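PDB 4U63: DNA photolyase from Agrobacterium tumefaciens, which probably repairs UV-induced cyclobutane pyrimidine dimers in DNA with light, using a flavin (FAD) cofactor and a methenyltetrahydrofolate antenna chromophore. Local coordinates for residues D329-F334 with W380-K385; F417-P422 with K482-A487. All coordinates share one frame; numbering follows the deposited sequence. Where two conformers were deposited one is given.

Both contacts lie within the FAD-binding part of the photolyase, with centres about 17 Å apart and nearest atoms about 6 Å apart, so they are neighbours that do not touch. They follow one another along the chain and share no helix: contact 1 joins helices 331-338 and 380-390, contact 2 joins the loop 417-422 to helix 480-495. Helix 362-375 links them, since Phe334 and Ile419 both pack on it. Each is partly buried, and contact 2 lies farther from the centre of the chain. Contact 1 is held by direct charge and ring interactions of a lysine, contact 2 by an apolar touch and water-mediated arginine bonds.

Contact 1. Residues D329-F334 with W380-K385; sequences DDEKSF and WRKGEK
Lys382 reaches across from helix 380-390 and meets two side chains of helix 331-338, Glu331 and Phe334, within a modest buried area of 158 Å². The charged part is a salt bridge: Lys382 NZ donates to Glu331 OE1 over 2.9 Å, on the syn lone pair, the side facing the other carboxylate oxygen. Glu331 gets there by a bend at chi2 (68°), which brings its carboxylate nearer the other helix than its CB direction alone would.

The ring contacts use the same lysine. Its chain runs over one face of Phe334, with Lys382 CE 4.0 Å from the ring centroid in a CH-pi contact, and Lys382 NZ 4.3 Å from that centroid, 20° off the ring normal, in a cation-pi contact. The bend at chi3 (69°) lowers CE onto the ring face, and the one at chi4 turns NZ toward Glu331 while keeping it over the ring. Nearer the helix backbone, Lys382 CB lies 3.8 Å from Phe334 CE1, and the carbonyl Lys382 O is 3.7 Å from Phe334 CZ. The ammonium is thus shared between a carboxylate and an aromatic face.

At the start of helix 331-338, Asp330 is the N-cap: its OD1 accepts from Ser333 N. Phe334 also packs on Leu372 of helix 362-375 and on the loop residue Ile378. With Lys382 meeting Glu331 and Phe334, the arrangement is helix-to-helix packing in the all-helical FAD-binding domain of photolyases.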
loop_
_atom_site.group_PDB
_atom_site.type_symbol
_atom_site.label_atom_id
_atom_site.label_comp_id
_atom_site.label_asym_id
_atom_site.label_seq_id
_atom_site.Cartn_x
_atom_site.Cartn_y
_atom_site.Cartn_z
ATOM N N ASP A 329 16.104 23.487 -3.465
ATOM C CA ASP A 329 15.085 24.106 -2.636
ATOM C C ASP A 329 14.179 24.851 -3.605
ATOM O O ASP A 329 14.419 26.020 -3.925
ATOM C CB ASP A 329 15.724 25.052 -1.611
ATOM C CG ASP A 329 14.696 25.786 -0.742
ATOM O OD1 ASP A 329 13.490 25.453 -0.781
ATOM O OD2 ASP A 329 15.107 26.707 -0.011
ATOM N N ASP A 330 13.143 24.155 -4.078
ATOM C CA ASP A 330 12.238 24.684 -5.098
ATOM C C ASP A 330 10.825 24.154 -4.861
ATOM O O ASP A 330 10.333 23.248 -5.559
ATOM C CB ASP A 330 12.757 24.313 -6.495
ATOM C CG ASP A 330 12.038 25.052 -7.616
ATOM O OD1 ASP A 330 10.943 25.620 -7.399
ATOM O OD2 ASP A 330 12.579 25.051 -8.741
ATOM N N GLU A 331 10.175 24.737 -3.861
ATOM C CA GLU A 331 8.833 24.319 -3.472
ATOM C C GLU A 331 7.812 24.587 -4.597
ATOM O O GLU A 331 6.835 23.856 -4.729
ATOM C CB GLU A 331 8.443 25.003 -2.156
ATOM C CG GLU A 331 7.105 24.593 -1.563
ATOM C CD GLU A 331 7.039 23.154 -1.052
ATOM O OE1 GLU A 331 8.073 22.419 -1.025
ATOM O OE2 GLU A 331 5.914 22.762 -0.663
ATOM N N LYS A 332 8.051 25.617 -5.410
ATOM C CA LYS A 332 7.197 25.894 -6.570
ATOM C C LYS A 332 7.144 24.697 -7.549
ATOM O O LYS A 332 6.054 24.288 -7.959
ATOM C CB LYS A 332 7.671 27.172 -7.271
ATOM C CG LYS A 332 6.873 27.601 -8.489
ATOM C CD LYS A 332 7.470 28.872 -9.089
ATOM C CE LYS A 332 6.815 29.239 -10.409
ATOM N NZ LYS A 332 5.423 29.733 -10.228
ATOM N N SER A 333 8.305 24.135 -7.903
ATOM C CA SER A 333 8.350 22.971 -8.797
ATOM C C SER A 333 7.742 21.738 -8.132
ATOM O O SER A 333 7.093 20.927 -8.797
ATOM C CB SER A 333 9.783 22.676 -9.250
ATOM O OG SER A 333 10.597 22.270 -8.159
ATOM N N PHE A 334 7.957 21.594 -6.825
ATOM C CA PHE A 334 7.370 20.485 -6.086
ATOM C C PHE A 334 5.859 20.567 -6.152
ATOM O O PHE A 334 5.199 19.576 -6.400
ATOM C CB PHE A 334 7.802 20.470 -4.623
ATOM C CG PHE A 334 7.140 19.387 -3.825
ATOM C CD1 PHE A 334 7.416 18.045 -4.086
ATOM C CD2 PHE A 334 6.231 19.698 -2.821
ATOM C CE1 PHE A 334 6.799 17.042 -3.355
ATOM C CE2 PHE A 334 5.615 18.697 -2.086
ATOM C CZ PHE A 334 5.896 17.370 -2.354
ATOM N N TRP A 380 13.707 12.883 -2.511
ATOM C CA TRP A 380 12.749 11.773 -2.649
ATOM C C TRP A 380 11.801 11.629 -1.451
ATOM O O TRP A 380 10.669 11.174 -1.602
ATOM C CB TRP A 380 13.469 10.447 -2.914
ATOM C CG TRP A 380 14.415 9.976 -1.851
ATOM C CD1 TRP A 380 15.761 10.180 -1.812
ATOM C CD2 TRP A 380 14.097 9.188 -0.696
ATOM N NE1 TRP A 380 16.302 9.587 -0.705
ATOM C CE2 TRP A 380 15.306 8.975 0.004
ATOM C CE3 TRP A 380 12.911 8.657 -0.176
ATOM C CZ2 TRP A 380 15.368 8.241 1.191
ATOM C CZ3 TRP A 380 12.973 7.924 1.010
ATOM C CH2 TRP A 380 14.197 7.725 1.677
ATOM N N ARG A 381 12.261 12.049 -0.268
ATOM C CA ARG A 381 11.454 11.986 0.940
ATOM C C ARG A 381 10.193 12.847 0.797
ATOM O O ARG A 381 9.157 12.518 1.361
ATOM C CB ARG A 381 12.262 12.439 2.152
ATOM C CG ARG A 381 13.444 11.554 2.501
ATOM C CD ARG A 381 14.461 12.373 3.319
ATOM N NE ARG A 381 15.697 11.650 3.568
ATOM C CZ ARG A 381 16.773 11.612 2.765
ATOM N NH1 ARG A 381 16.828 12.265 1.589
ATOM N NH2 ARG A 381 17.821 10.898 3.151
ATOM N N LYS A 382 10.280 13.939 0.032
ATOM C CA LYS A 382 9.102 14.783 -0.203
ATOM C C LYS A 382 8.072 14.056 -1.061
ATOM O O LYS A 382 6.875 14.134 -0.796
ATOM C CB LYS A 382 9.498 16.111 -0.835
ATOM C CG LYS A 382 10.260 17.013 0.130
ATOM C CD LYS A 382 10.907 18.188 -0.573
ATOM C CE LYS A 382 9.902 19.197 -1.102
ATOM N NZ LYS A 382 9.122 19.858 -0.021
ATOM N N GLY A 383 8.538 13.350 -2.085
ATOM C CA GLY A 383 7.650 12.528 -2.915
ATOM C C GLY A 383 7.025 11.388 -2.119
ATOM O O GLY A 383 5.833 11.102 -2.242
ATOM N N GLU A 384 7.849 10.729 -1.307
ATOM C CA GLU A 384 7.392 9.664 -0.418
ATOM C C GLU A 384 6.252 10.158 0.484
ATOM O O GLU A 384 5.216 9.481 0.629
ATOM C CB GLU A 384 8.583 9.151 0.419
ATOM C CG GLU A 384 8.343 7.833 1.145
ATOM C CD GLU A 384 7.673 7.960 2.508
ATOM O OE1 GLU A 384 7.631 9.062 3.090
ATOM O OE2 GLU A 384 7.185 6.928 3.012
ATOM N N LYS A 385 6.439 11.338 1.087
ATOM C CA LYS A 385 5.420 11.927 1.960
ATOM C C LYS A 385 4.144 12.270 1.205
ATOM O O LYS A 385 3.056 12.064 1.718
ATOM C CB LYS A 385 5.948 13.173 2.674
ATOM C CG LYS A 385 6.976 12.858 3.738
ATOM C CD LYS A 385 7.388 14.077 4.548
ATOM C CE LYS A 385 8.511 13.747 5.525
ATOM N NZ LYS A 385 9.738 13.234 4.865
#

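Contact 2. Residues F417-P422 with K482-A487; sequences FRIFNP and KARERA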
loop_
_atom_site.group_PDB
_atom_site.type_symbol
_atom_site.label_atom_id
_atom_site.label_comp_id
_atom_site.label_asym_id
_atom_site.label_seq_id
_atom_site.Cartn_x
_atom_site.Cartn_y
_atom_site.Cartn_z
ATOM N N PHE A 417 22.641 7.781 -12.722
ATOM C CA PHE A 417 22.966 8.322 -14.048
ATOM C C PHE A 417 22.061 7.846 -15.189
ATOM O O PHE A 417 22.091 8.433 -16.268
ATOM C CB PHE A 417 24.449 8.080 -14.404
ATOM C CG PHE A 417 24.862 6.628 -14.440
ATOM C CD1 PHE A 417 24.497 5.802 -15.502
ATOM C CD2 PHE A 417 25.652 6.093 -13.424
ATOM C CE1 PHE A 417 24.885 4.472 -15.538
ATOM C CE2 PHE A 417 26.047 4.761 -13.454
ATOM C CZ PHE A 417 25.664 3.949 -14.513
ATOM N N ARG A 418 21.281 6.788 -14.970
ATOM C CA ARG A 418 20.253 6.382 -15.937
ATOM C C ARG A 418 19.041 7.296 -15.805
ATOM O O ARG A 418 18.262 7.157 -14.861
ATOM C CB ARG A 418 19.800 4.948 -15.713
ATOM C CG ARG A 418 20.675 3.901 -16.347
ATOM C CD ARG A 418 19.958 2.568 -16.340
ATOM N NE ARG A 418 20.813 1.534 -16.891
ATOM C CZ ARG A 418 21.002 1.312 -18.193
ATOM N NH1 ARG A 418 20.385 2.049 -19.121
ATOM N NH2 ARG A 418 21.820 0.335 -18.570
ATOM N N ILE A 419 18.890 8.218 -16.753
ATOM C CA ILE A 419 17.806 9.205 -16.743
ATOM C C ILE A 419 17.099 9.186 -18.085
ATOM O O ILE A 419 17.631 9.686 -19.074
ATOM C CB ILE A 419 18.339 10.627 -16.526
ATOM C CG1 ILE A 419 19.176 10.712 -15.256
ATOM C CG2 ILE A 419 17.181 11.629 -16.487
ATOM C CD1 ILE A 419 19.956 11.993 -15.146
ATOM N N PHE A 420 15.911 8.615 -18.134
ATOM C CA PHE A 420 15.140 8.623 -19.374
ATOM C C PHE A 420 14.214 9.799 -19.442
ATOM O O PHE A 420 13.748 10.313 -18.419
ATOM C CB PHE A 420 14.307 7.365 -19.533
ATOM C CG PHE A 420 15.107 6.122 -19.478
ATOM C CD1 PHE A 420 15.885 5.736 -20.551
ATOM C CD2 PHE A 420 15.087 5.339 -18.347
ATOM C CE1 PHE A 420 16.629 4.581 -20.499
ATOM C CE2 PHE A 420 15.829 4.186 -18.284
ATOM C CZ PHE A 420 16.602 3.807 -19.362
ATOM N N ASN A 421 13.953 10.193 -20.683
ATOM C CA ASN A 421 13.013 11.231 -20.995
ATOM C C ASN A 421 11.602 10.696 -20.736
ATOM O O ASN A 421 11.237 9.650 -21.267
ATOM C CB ASN A 421 13.168 11.638 -22.460
ATOM C CG ASN A 421 12.517 12.963 -22.774
ATOM O OD1 ASN A 421 11.561 13.367 -22.124
ATOM N ND2 ASN A 421 13.044 13.655 -23.781
ATOM N N PRO A 422 10.811 11.402 -19.907
ATOM C CA PRO A 422 9.403 11.036 -19.706
ATOM C C PRO A 422 8.626 10.925 -21.017
ATOM O O PRO A 422 7.709 10.121 -21.124
ATOM C CB PRO A 422 8.843 12.195 -18.884
ATOM C CG PRO A 422 10.009 12.861 -18.260
ATOM C CD PRO A 422 11.226 12.536 -19.055
ATOM N N LYS A 482 18.574 20.248 -20.216
ATOM C CA LYS A 482 19.128 21.037 -19.103
ATOM C C LYS A 482 18.933 20.317 -17.762
ATOM O O LYS A 482 19.816 20.337 -16.900
ATOM C CB LYS A 482 18.482 22.427 -19.037
ATOM C CG LYS A 482 18.609 23.257 -20.314
ATOM C CD LYS A 482 19.770 24.232 -20.287
ATOM C CE LYS A 482 19.905 24.961 -21.621
ATOM N NZ LYS A 482 18.669 25.701 -22.019
ATOM N N ALA A 483 17.774 19.686 -17.587
ATOM C CA ALA A 483 17.473 18.957 -16.347
ATOM C C ALA A 483 18.422 17.781 -16.192
ATOM O O ALA A 483 18.956 17.533 -15.115
ATOM C CB ALA A 483 16.039 18.472 -16.342
ATOM N N ARG A 484 18.627 17.076 -17.293
ATOM C CA ARG A 484 19.558 15.963 -17.339
ATOM C C ARG A 484 20.987 16.412 -16.964
ATOM O O ARG A 484 21.627 15.783 -16.116
ATOM C CB ARG A 484 19.521 15.327 -18.729
ATOM C CG ARG A 484 20.332 14.065 -18.831
ATOM C CD ARG A 484 20.475 13.580 -20.259
ATOM N NE ARG A 484 21.640 12.714 -20.324
ATOM C CZ ARG A 484 21.671 11.431 -19.965
ATOM N NH1 ARG A 484 20.577 10.804 -19.530
ATOM N NH2 ARG A 484 22.818 10.762 -20.056
ATOM N N GLU A 485 21.467 17.492 -17.581
ATOM C CA GLU A 485 22.799 18.049 -17.263
ATOM C C GLU A 485 22.922 18.427 -15.790
ATOM O O GLU A 485 23.939 18.165 -15.153
ATOM C CB GLU A 485 23.105 19.294 -18.102
ATOM C CG GLU A 485 23.377 19.041 -19.569
ATOM C CD GLU A 485 23.389 20.329 -20.382
ATOM O OE1 GLU A 485 23.691 21.404 -19.822
ATOM O OE2 GLU A 485 23.092 20.271 -21.585
ATOM N N ARG A 486 21.875 19.056 -15.262
ATOM C CA ARG A 486 21.849 19.471 -13.862
ATOM C C ARG A 486 21.921 18.275 -12.909
ATOM O O ARG A 486 22.655 18.306 -11.933
ATOM C CB ARG A 486 20.590 20.286 -13.585
ATOM C CG ARG A 486 20.523 20.903 -12.199
ATOM C CD ARG A 486 19.360 21.871 -12.105
ATOM N NE ARG A 486 18.074 21.197 -12.303
ATOM C CZ ARG A 486 16.893 21.816 -12.357
ATOM N NH1 ARG A 486 16.809 23.142 -12.227
ATOM N NH2 ARG A 486 15.783 21.104 -12.543
ATOM N N ALA A 487 21.157 17.225 -13.202
ATOM C CA ALA A 487 21.127 16.039 -12.346
ATOM C C ALA A 487 22.482 15.316 -12.363
ATOM O O ALA A 487 22.985 14.883 -11.321
ATOM C CB ALA A 487 20.013 15.108 -12.783
HETATM O O HOH W 1 23.840 8.929 -18.247
HETATM O O HOH W 2 20.426 7.984 -19.113
HETATM O O HOH W 3 18.089 11.219 -20.898
#
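The contact joins an irregular loop to helix 480-495, near the C-terminal end of the chain in the FAD-binding region, by two kinds of interaction: an apolar touch and a set of waters gathered round one guanidinium.

The apolar touch is between Ile419 and Ala487, where Ile419 CD1 lies 3.9 Å from Ala487 CB. Ile419 CG1 stands anti to the carbonyl carbon (chi1 -55°), and CD1 continues that branch outward to the helix. Both residues are buried.

The polar part rests on Arg484, whose chain is extended from CG to NE and carries the guanidinium to the loop backbone. Arg484 NH1 lies 3.8 Å from Ile419 CB and 3.2 Å from Ile419 O, which sits at the edge of the guanidinium, near its plane. Water 2, also in that plane, is the clearest bridge: it accepts from Ile419 N at 2.8 Å and from Arg484 NH1 at 2.9 Å. Water 1 gives a second link, donating to Phe417 O at 2.7 Å while receiving a weak bond from Arg484 NH2. Water 3 also receives a weak bond from Arg484 NH1. Both terminal nitrogens of the guanidinium therefore face the loop through water, and the waters reach backbone atoms of Phe417 and Ile419, not their side chains.

Around this pair, Ile419 touches Leu488 of helix 480-495 as well as Lys374 and His375 of helix 362-375, and Arg418 O accepts from Lys374 NZ, which places the loop between these two helices. Arg486 NH2, donating to His375 O, ties the same helices together directly. From Asn421, the N-cap, the loop passes into helix 422-429.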